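Local coordinates for protein Non-structural maintenance of chromosomes element 1 homolog (Xenopus laevis, PDB 7DG2) that probably acts as a RING-type E3 ubiquitin ligase that works with a MAGE-domain partner inside the SMC5-SMC6 complex involved in DNA repair, at residues T105-L108 against I109-D113; N175-Q178 against D179-K182; Q9-L12 against Q13-S17. One frame throughout, in Å; residues are numbered along the deposited sequence.

Contact 1. Residues T105-L108 against I109-D113; sequences TMEL and IILSD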
ATOM      1  N   THR A 105      13.927  14.487 -10.497  1.00 15.59           N
ATOM      2  CA  THR A 105      13.818  15.200  -9.223  1.00 15.96           C
ATOM      3  C   THR A 105      14.809  14.648  -8.202  1.00 16.57           C
ATOM      4  O   THR A 105      15.492  15.405  -7.498  1.00 16.76           O
ATOM      5  CB  THR A 105      12.376  15.095  -8.703  1.00 14.80           C
ATOM      6  OG1 THR A 105      11.479  15.706  -9.650  1.00 14.65           O
ATOM      7  CG2 THR A 105      12.222  15.785  -7.348  1.00 13.75           C
ATOM      8  N   MET A 106      14.894  13.324  -8.104  1.00 13.38           N
ATOM      9  CA  MET A 106      15.894  12.693  -7.250  1.00 15.69           C
ATOM     10  C   MET A 106      17.303  13.133  -7.625  1.00 16.11           C
ATOM     11  O   MET A 106      18.120  13.443  -6.750  1.00 17.94           O
ATOM     12  CB  MET A 106      15.761  11.168  -7.351  1.00 17.59           C
ATOM     13  CG  MET A 106      16.938  10.410  -6.759  1.00 18.56           C
ATOM     14  SD  MET A 106      16.597   8.631  -6.572  1.00 22.38           S
ATOM     15  CE  MET A 106      16.124   8.183  -8.221  1.00 21.33           C
ATOM     16  N   GLU A 107      17.600  13.194  -8.925  1.00 18.55           N
ATOM     17  CA  GLU A 107      18.925  13.627  -9.355  1.00 19.42           C
ATOM     18  C   GLU A 107      19.210  15.052  -8.907  1.00 18.00           C
ATOM     19  O   GLU A 107      20.299  15.342  -8.401  1.00 19.06           O
ATOM     20  CB  GLU A 107      19.049  13.501 -10.875  1.00 21.76           C
ATOM     21  CG  GLU A 107      20.329  14.110 -11.441  1.00 24.03           C
ATOM     22  CD  GLU A 107      20.391  14.059 -12.961  1.00 33.90           C
ATOM     23  OE1 GLU A 107      21.483  14.310 -13.514  1.00 38.57           O
ATOM     24  OE2 GLU A 107      19.355  13.765 -13.599  1.00 34.91           O
ATOM     25  N   LEU A 108      18.242  15.954  -9.065  1.00 16.87           N
ATOM     26  CA  LEU A 108      18.447  17.329  -8.610  1.00 16.10           C
ATOM     27  C   LEU A 108      18.624  17.391  -7.093  1.00 17.55           C
ATOM     28  O   LEU A 108      19.452  18.156  -6.586  1.00 18.96           O
ATOM     29  CB  LEU A 108      17.277  18.206  -9.069  1.00 18.31           C
ATOM     30  CG  LEU A 108      17.365  19.701  -8.786  1.00 20.15           C
ATOM     31  CD1 LEU A 108      18.726  20.187  -9.208  1.00 24.06           C
ATOM     32  CD2 LEU A 108      16.268  20.409  -9.580  1.00 21.12           C
ATOM     33  N   ILE A 109      17.850  16.592  -6.352  1.00 15.87           N
ATOM     34  CA  ILE A 109      18.004  16.533  -4.898  1.00 16.48           C
ATOM     35  C   ILE A 109      19.406  16.060  -4.529  1.00 17.83           C
ATOM     36  O   ILE A 109      20.050  16.613  -3.631  1.00 20.06           O
ATOM     37  CB  ILE A 109      16.914  15.629  -4.300  1.00 16.37           C
ATOM     38  CG1 ILE A 109      15.583  16.387  -4.259  1.00 15.35           C
ATOM     39  CG2 ILE A 109      17.336  15.090  -2.945  1.00 17.99           C
ATOM     40  CD1 ILE A 109      14.342  15.471  -4.181  1.00 15.24           C
ATOM     41  N   ILE A 110      19.913  15.058  -5.241  1.00 17.56           N
ATOM     42  CA  ILE A 110      21.243  14.519  -4.962  1.00 20.23           C
ATOM     43  C   ILE A 110      22.318  15.557  -5.270  1.00 22.19           C
ATOM     44  O   ILE A 110      23.302  15.697  -4.531  1.00 22.52           O
ATOM     45  CB  ILE A 110      21.455  13.225  -5.770  1.00 19.42           C
ATOM     46  CG1 ILE A 110      20.562  12.113  -5.229  1.00 18.20           C
ATOM     47  CG2 ILE A 110      22.920  12.802  -5.753  1.00 21.68           C
ATOM     48  CD1 ILE A 110      20.487  10.910  -6.150  1.00 23.07           C
ATOM     49  N   LEU A 111      22.136  16.300  -6.360  1.00 18.01           N
ATOM     50  CA  LEU A 111      23.117  17.300  -6.784  1.00 23.72           C
ATOM     51  C   LEU A 111      23.091  18.546  -5.916  1.00 25.10           C
ATOM     52  O   LEU A 111      24.107  19.247  -5.816  1.00 26.43           O
ATOM     53  CB  LEU A 111      22.852  17.723  -8.230  1.00 20.24           C
ATOM     54  CG  LEU A 111      23.229  16.785  -9.359  1.00 28.60           C
ATOM     55  CD1 LEU A 111      22.657  17.315 -10.663  1.00 26.57           C
ATOM     56  CD2 LEU A 111      24.737  16.677  -9.436  1.00 30.28           C
ATOM     57  N   SER A 112      21.947  18.869  -5.323  1.00 22.51           N
ATOM     58  CA  SER A 112      21.810  20.163  -4.665  1.00 24.27           C
ATOM     59  C   SER A 112      22.625  20.219  -3.380  1.00 24.60           C
ATOM     60  O   SER A 112      22.824  19.214  -2.697  1.00 26.26           O
ATOM     61  CB  SER A 112      20.345  20.449  -4.355  1.00 24.78           C
ATOM     62  OG  SER A 112      19.906  19.580  -3.348  1.00 27.60           O
ATOM     63  N   ASP A 113      23.083  21.429  -3.032  1.00 26.13           N
ATOM     64  CA  ASP A 113      23.805  21.592  -1.776  1.00 26.11           C
ATOM     65  C   ASP A 113      22.901  21.358  -0.570  1.00 27.49           C
ATOM     66  O   ASP A 113      23.343  20.791   0.435  1.00 30.58           O
ATOM     67  CB  ASP A 113      24.427  22.988  -1.696  1.00 27.83           C
ATOM     68  CG  ASP A 113      25.606  23.174  -2.645  1.00 34.85           C
ATOM     69  OD1 ASP A 113      25.860  22.309  -3.506  1.00 32.40           O
ATOM     70  OD2 ASP A 113      26.296  24.207  -2.514  1.00 44.20           O
TER
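M106 turns CG anti to its backbone N (chi1 167°), while I110, one helical turn on, holds CG1 beside its own backbone N (chi1 -69°). These two torsions lay the side chains next to each other, pointing the same way, and M106 CG meets I110 CD1 at 3.6 Å. Beyond CG the methionine runs on straight and bends only at its last torsion, which swings CE away from the isoleucine. On its way to the methionine the I110 branch also passes close over the backbone, with CG1 3.2 Å from M106 O.

The same i to i+4 spacing is used twice more. T105 and I109 cross obliquely and touch through methyl groups, T105 CG2 lying 3.8 Å from I109 CD1. E107 and L111 run alongside each other, so that the aliphatic part of the glutamate covers a leucine methyl, E107 CG to L111 CD1 at 4.0 Å; the carboxylate lies beyond and forms a salt bridge with K104. Beneath the side chains, ordinary helical hydrogen bonds run from I109 N to T105 O, from I110 N to M106 O and from L111 N to E107 O.

At S112 the regular pattern ends. Its N still donates to L108 O at 2.9 Å, but the bond is bent and weak, whereas its hydroxyl OG turns back to donate to I109 O at 3.0 Å. The serine thus occupies a backbone carbonyl at the C-terminal end of the helix.

The contact spans the last turns of helix 96-111 and the residue that follows them. T105 and L108 pack on helix 119-128, M106 and I110 on helix 163-176, and I109 on strand 158-161, so this end of the helix is wedged among those three elements.

Contact 2. Residues N175-Q178 against D179-K182; sequences NTYQ and DVAK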
ATOM      1  N   ASN A 175      25.630   3.725  -6.940  1.00 30.86           N
ATOM      2  CA  ASN A 175      26.138   3.206  -8.203  1.00 31.72           C
ATOM      3  C   ASN A 175      25.680   4.020  -9.404  1.00 35.28           C
ATOM      4  O   ASN A 175      26.484   4.293 -10.303  1.00 39.84           O
ATOM      5  CB  ASN A 175      25.716   1.740  -8.360  1.00 33.26           C
ATOM      6  CG  ASN A 175      26.276   0.859  -7.258  1.00 39.65           C
ATOM      7  OD1 ASN A 175      27.410   1.050  -6.808  1.00 49.13           O
ATOM      8  ND2 ASN A 175      25.477  -0.103  -6.802  1.00 45.26           N
ATOM      9  N   THR A 176      24.409   4.423  -9.435  1.00 27.51           N
ATOM     10  CA  THR A 176      23.891   5.177 -10.571  1.00 27.89           C
ATOM     11  C   THR A 176      24.420   6.605 -10.593  1.00 30.10           C
ATOM     12  O   THR A 176      24.560   7.198 -11.670  1.00 28.43           O
ATOM     13  CB  THR A 176      22.363   5.181 -10.530  1.00 31.56           C
ATOM     14  OG1 THR A 176      21.890   3.835 -10.631  1.00 31.40           O
ATOM     15  CG2 THR A 176      21.773   6.013 -11.659  1.00 28.46           C
ATOM     16  N   TYR A 177      24.707   7.176  -9.428  1.00 28.74           N
ATOM     17  CA  TYR A 177      25.149   8.562  -9.325  1.00 32.08           C
ATOM     18  C   TYR A 177      26.515   8.656  -8.659  1.00 31.61           C
ATOM     19  O   TYR A 177      26.785   9.589  -7.907  1.00 31.40           O
ATOM     20  CB  TYR A 177      24.135   9.404  -8.555  1.00 30.37           C
ATOM     21  CG  TYR A 177      22.744   9.444  -9.159  1.00 29.31           C
ATOM     22  CD1 TYR A 177      22.423  10.359 -10.155  1.00 30.93           C
ATOM     23  CD2 TYR A 177      21.749   8.585  -8.715  1.00 29.85           C
ATOM     24  CE1 TYR A 177      21.156  10.411 -10.701  1.00 28.77           C
ATOM     25  CE2 TYR A 177      20.475   8.626  -9.254  1.00 30.57           C
ATOM     26  CZ  TYR A 177      20.183   9.540 -10.247  1.00 34.09           C
ATOM     27  OH  TYR A 177      18.916   9.585 -10.782  1.00 32.81           O
ATOM     28  N   GLN A 178      27.401   7.691  -8.931  1.00 32.23           N
ATOM     29  CA  GLN A 178      28.678   7.641  -8.220  1.00 36.79           C
ATOM     30  C   GLN A 178      29.493   8.915  -8.419  1.00 38.43           C
ATOM     31  O   GLN A 178      30.251   9.312  -7.525  1.00 39.24           O
ATOM     32  CB  GLN A 178      29.491   6.427  -8.664  1.00 39.01           C
ATOM     33  CG  GLN A 178      30.696   6.160  -7.763  1.00 45.26           C
ATOM     34  CD  GLN A 178      31.529   4.983  -8.220  1.00 52.88           C
ATOM     35  OE1 GLN A 178      31.491   4.597  -9.390  1.00 58.98           O
ATOM     36  NE2 GLN A 178      32.285   4.397  -7.298  1.00 57.41           N
ATOM     37  N   ASP A 179      29.330   9.580  -9.563  1.00 37.05           N
ATOM     38  CA  ASP A 179      30.080  10.801  -9.830  1.00 41.41           C
ATOM     39  C   ASP A 179      29.635  11.976  -8.966  1.00 39.16           C
ATOM     40  O   ASP A 179      30.417  12.912  -8.770  1.00 41.17           O
ATOM     41  CB  ASP A 179      29.955  11.181 -11.309  1.00 45.08           C
ATOM     42  CG  ASP A 179      30.506  10.113 -12.237  1.00 55.16           C
ATOM     43  OD1 ASP A 179      31.209   9.194 -11.752  1.00 51.72           O
ATOM     44  OD2 ASP A 179      30.228  10.191 -13.455  1.00 61.79           O
ATOM     45  N   VAL A 180      28.407  11.957  -8.445  1.00 34.75           N
ATOM     46  CA  VAL A 180      27.827  13.148  -7.834  1.00 30.83           C
ATOM     47  C   VAL A 180      27.217  12.902  -6.467  1.00 29.72           C
ATOM     48  O   VAL A 180      27.016  13.867  -5.708  1.00 29.73           O
ATOM     49  CB  VAL A 180      26.772  13.773  -8.773  1.00 35.30           C
ATOM     50  CG1 VAL A 180      27.430  14.316 -10.055  1.00 36.95           C
ATOM     51  CG2 VAL A 180      25.686  12.754  -9.102  1.00 32.54           C
ATOM     52  N   ALA A 181      26.894  11.668  -6.086  1.00 25.33           N
ATOM     53  CA  ALA A 181      26.234  11.455  -4.805  1.00 24.55           C
ATOM     54  C   ALA A 181      27.186  11.771  -3.659  1.00 26.62           C
ATOM     55  O   ALA A 181      28.371  11.436  -3.707  1.00 26.77           O
ATOM     56  CB  ALA A 181      25.738  10.012  -4.688  1.00 25.28           C
ATOM     57  N   LYS A 182      26.661  12.423  -2.629  1.00 22.85           N
ATOM     58  CA  LYS A 182      27.448  12.727  -1.440  1.00 25.57           C
ATOM     59  C   LYS A 182      27.614  11.464  -0.606  1.00 27.61           C
ATOM     60  O   LYS A 182      26.620  10.838  -0.219  1.00 24.20           O
ATOM     61  CB  LYS A 182      26.770  13.820  -0.617  1.00 21.14           C
ATOM     62  CG  LYS A 182      26.645  15.173  -1.325  1.00 22.10           C
ATOM     63  CD  LYS A 182      25.766  16.127  -0.528  1.00 21.85           C
ATOM     64  CE  LYS A 182      25.467  17.402  -1.311  1.00 23.29           C
ATOM     65  NZ  LYS A 182      24.782  17.156  -2.622  1.00 22.87           N
TER
HETATM   66  O   HOH W   1      29.630   9.239  -4.910  1.00 35.57           O
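Just after T176, the last residue of its helix, Y177 meets V180 and A181 in the turn that follows. The methyl group T176 CG2 covers one face of the tyrosine ring, 3.8 Å above its plane and offset toward the rim. Y177 itself leaves helical geometry, and its CG stands anti to the carbonyl carbon (chi1 -59°), which carries the ring away from the turn and leaves CB as the side-chain atom nearest to V180. V180 CG2 packs on Y177 CB at 3.7 Å and comes obliquely toward the ring, while A181 CB lies 4.2 Å from Y177 CB in a looser apolar contact.

The carbonyl of Y177 holds the turn together, because its oxygen is gripped by two amides. V180 N donates to Y177 O at 2.9 Å from above the carbonyl plane, about 50° out of it. A181 N, at 2.8 Å from Y177 O, approaches nearly along the C=O axis. The first bond closes a beta turn over Q178 and D179, close to type I in its backbone angles; the second extends it by one residue. Because the two donors come from different directions, both fit on the one oxygen and fix the turn that follows the helix.

Q178 contributes through its backbone. A single water donates to Q178 O at 2.7 Å and to A181 O at 2.8 Å, linking a corner carbonyl of the turn to the residue just past it.

The turn links helix 163-176 to strand 182-183, which leads into the first zinc-binding cysteines of the RING-like domain. Its apolar side rests on helix 96-111, where Y177 packs on M106, E107 and I110 and V180 on L111, while K182 pairs through its backbone with A191.

Contact 3. Residues Q9-L12 against Q13-S17; sequences QRFL and QALMS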
ATOM      1  N   GLN A   9       3.571 -12.525  10.997  1.00 16.53           N
ATOM      2  CA  GLN A   9       2.763 -12.183   9.830  1.00 17.43           C
ATOM      3  C   GLN A   9       2.022 -10.876  10.062  1.00 14.86           C
ATOM      4  O   GLN A   9       1.935 -10.026   9.161  1.00 14.81           O
ATOM      5  CB  GLN A   9       1.784 -13.318   9.518  1.00 17.88           C
ATOM      6  CG  GLN A   9       2.456 -14.663   9.215  1.00 16.97           C
ATOM      7  CD  GLN A   9       1.487 -15.820   9.236  1.00 19.61           C
ATOM      8  OE1 GLN A   9       0.298 -15.642   9.508  1.00 19.64           O
ATOM      9  NE2 GLN A   9       1.993 -17.027   8.970  1.00 20.43           N
ATOM     10  N   ARG A  10       1.484 -10.691  11.274  1.00 15.96           N
ATOM     11  CA  ARG A  10       0.736  -9.478  11.575  1.00 15.98           C
ATOM     12  C   ARG A  10       1.649  -8.268  11.520  1.00 17.81           C
ATOM     13  O   ARG A  10       1.279  -7.223  10.977  1.00 16.22           O
ATOM     14  CB  ARG A  10       0.080  -9.603  12.955  1.00 17.43           C
ATOM     15  CG  ARG A  10      -0.757  -8.417  13.332  1.00 19.50           C
ATOM     16  CD  ARG A  10      -2.098  -8.468  12.632  1.00 19.15           C
ATOM     17  NE  ARG A  10      -3.032  -9.392  13.283  1.00 22.68           N
ATOM     18  CZ  ARG A  10      -4.325  -9.459  12.983  1.00 22.36           C
ATOM     19  NH1 ARG A  10      -5.117 -10.319  13.608  1.00 18.65           N
ATOM     20  NH2 ARG A  10      -4.817  -8.679  12.028  1.00 21.49           N
ATOM     21  N   PHE A  11       2.863  -8.414  12.054  1.00 16.13           N
ATOM     22  CA  PHE A  11       3.860  -7.352  11.977  1.00 17.00           C
ATOM     23  C   PHE A  11       4.198  -7.020  10.526  1.00 13.99           C
ATOM     24  O   PHE A  11       4.284  -5.842  10.150  1.00 14.34           O
ATOM     25  CB  PHE A  11       5.099  -7.795  12.759  1.00 16.57           C
ATOM     26  CG  PHE A  11       6.206  -6.774  12.819  1.00 18.40           C
ATOM     27  CD1 PHE A  11       7.082  -6.615  11.760  1.00 17.26           C
ATOM     28  CD2 PHE A  11       6.405  -6.022  13.964  1.00 19.48           C
ATOM     29  CE1 PHE A  11       8.126  -5.699  11.829  1.00 20.50           C
ATOM     30  CE2 PHE A  11       7.442  -5.112  14.046  1.00 22.83           C
ATOM     31  CZ  PHE A  11       8.307  -4.946  12.974  1.00 21.45           C
ATOM     32  N   LEU A  12       4.420  -8.049   9.707  1.00 13.68           N
ATOM     33  CA  LEU A  12       4.798  -7.823   8.314  1.00 15.68           C
ATOM     34  C   LEU A  12       3.664  -7.150   7.546  1.00 13.49           C
ATOM     35  O   LEU A  12       3.904  -6.227   6.751  1.00 14.84           O
ATOM     36  CB  LEU A  12       5.202  -9.153   7.672  1.00 13.14           C
ATOM     37  CG  LEU A  12       5.544  -9.122   6.183  1.00 14.36           C
ATOM     38  CD1 LEU A  12       6.651  -8.085   5.904  1.00 15.81           C
ATOM     39  CD2 LEU A  12       5.951 -10.530   5.704  1.00 16.00           C
ATOM     40  N   GLN A  13       2.418  -7.571   7.792  1.00 13.74           N
ATOM     41  CA  GLN A  13       1.285  -6.920   7.131  1.00 12.21           C
ATOM     42  C   GLN A  13       1.216  -5.438   7.474  1.00 13.74           C
ATOM     43  O   GLN A  13       1.012  -4.594   6.593  1.00 14.65           O
ATOM     44  CB  GLN A  13      -0.020  -7.611   7.512  1.00 11.22           C
ATOM     45  CG  GLN A  13      -0.139  -9.019   6.936  1.00 13.14           C
ATOM     46  CD  GLN A  13      -1.536  -9.567   7.085  1.00 13.75           C
ATOM     47  OE1 GLN A  13      -2.465  -8.832   7.444  1.00 16.19           O
ATOM     48  NE2 GLN A  13      -1.703 -10.859   6.797  1.00 13.71           N
ATOM     49  N   ALA A  14       1.374  -5.099   8.755  1.00 14.87           N
ATOM     50  CA  ALA A  14       1.321  -3.695   9.160  1.00 15.64           C
ATOM     51  C   ALA A  14       2.441  -2.890   8.504  1.00 15.09           C
ATOM     52  O   ALA A  14       2.212  -1.798   7.970  1.00 15.86           O
ATOM     53  CB  ALA A  14       1.403  -3.587  10.690  1.00 15.84           C
ATOM     54  N   LEU A  15       3.654  -3.437   8.495  1.00 14.07           N
ATOM     55  CA  LEU A  15       4.770  -2.720   7.884  1.00 18.53           C
ATOM     56  C   LEU A  15       4.598  -2.601   6.374  1.00 17.02           C
ATOM     57  O   LEU A  15       4.935  -1.559   5.787  1.00 18.61           O
ATOM     58  CB  LEU A  15       6.088  -3.411   8.224  1.00 17.85           C
ATOM     59  CG  LEU A  15       7.327  -2.630   7.788  1.00 19.25           C
ATOM     60  CD1 LEU A  15       7.292  -1.182   8.319  1.00 18.59           C
ATOM     61  CD2 LEU A  15       8.587  -3.338   8.271  1.00 21.11           C
ATOM     62  N   MET A  16       4.073  -3.645   5.727  1.00 14.35           N
ATOM     63  CA  MET A  16       3.776  -3.553   4.299  1.00 14.10           C
ATOM     64  C   MET A  16       2.821  -2.399   4.019  1.00 16.02           C
ATOM     65  O   MET A  16       2.973  -1.674   3.021  1.00 15.83           O
ATOM     66  CB  MET A  16       3.182  -4.881   3.806  1.00 16.56           C
ATOM     67  CG  MET A  16       2.900  -4.910   2.344  1.00 22.96           C
ATOM     68  SD  MET A  16       2.350  -6.543   1.782  1.00 28.21           S
ATOM     69  CE  MET A  16       2.749  -7.536   3.217  1.00  7.34           C
ATOM     70  N   SER A  17       1.831  -2.201   4.898  1.00 14.98           N
ATOM     71  CA  SER A  17       0.835  -1.169   4.647  1.00 16.00           C
ATOM     72  C   SER A  17       1.403   0.221   4.869  1.00 15.58           C
ATOM     73  O   SER A  17       0.982   1.167   4.198  1.00 16.60           O
ATOM     74  CB  SER A  17      -0.406  -1.375   5.523  1.00 15.77           C
ATOM     75  OG  SER A  17      -0.184  -0.969   6.855  1.00 20.71           O
TER
HETATM   76  O   HOH W   2      -3.242  -7.347   9.733  1.00 20.87           O
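Helix 6-18, the first helix of the chain, carries this contact within the Nse1 family domain, and its outer side forms part of the interface with the MAGE domain-containing protein. Four regular i to i+4 backbone bonds join successive turns of the helix: Q13 N to Q9 O, A14 N to R10 O, L15 N to F11 O and M16 N to L12 O.

R10 and Q13 join through a water. R10 NH2 donates to it at 3.1 Å, and the same water donates to Q13 OE1 at 2.8 Å, tying two side chains that do not meet directly. Q13 CG, anti to the carbonyl carbon (chi1 -69°), passes 3.2 Å from Q9 O before the extended chain reaches outward. Apolar contacts are looser: F11 CE1 lies 4.3 Å from L15 CD2, which meets the ring obliquely, and L12 CG is 4.4 Å from M16 CE.

The polar ends are engaged by the MAGE chain: Q9 NE2 bonds to its Q60 O, R10 NH2 to its Q83 O and Q13 NE2 to its F62 O, while Q13 also packs on P66 of the Nse4 chain. F11 makes an edge-to-face stack with F49 and packs against helices 23-36 and 46-57; L12, L15 and M16 lie on L79 of strand 75-81.

In the fold
All three contacts are local, yet their surroundings differ. Contact 3 is buried, partly by other subunits: its glutamines and arginine bond largely to the MAGE chain, while F11, L12 and L15 pack on their own chain. Contact 1 is partly buried and relies on aliphatic packing within one chain. Contact 2 lies at the surface, where a shared carbonyl and a bridging water take over from regular helical bonding. Contacts 1 and 2 adjoin, K182 NZ probably bonding to S112 O at 2.8 Å. Contact 3 lies across the chain's centre, about 32 Å from contact 1 between centres.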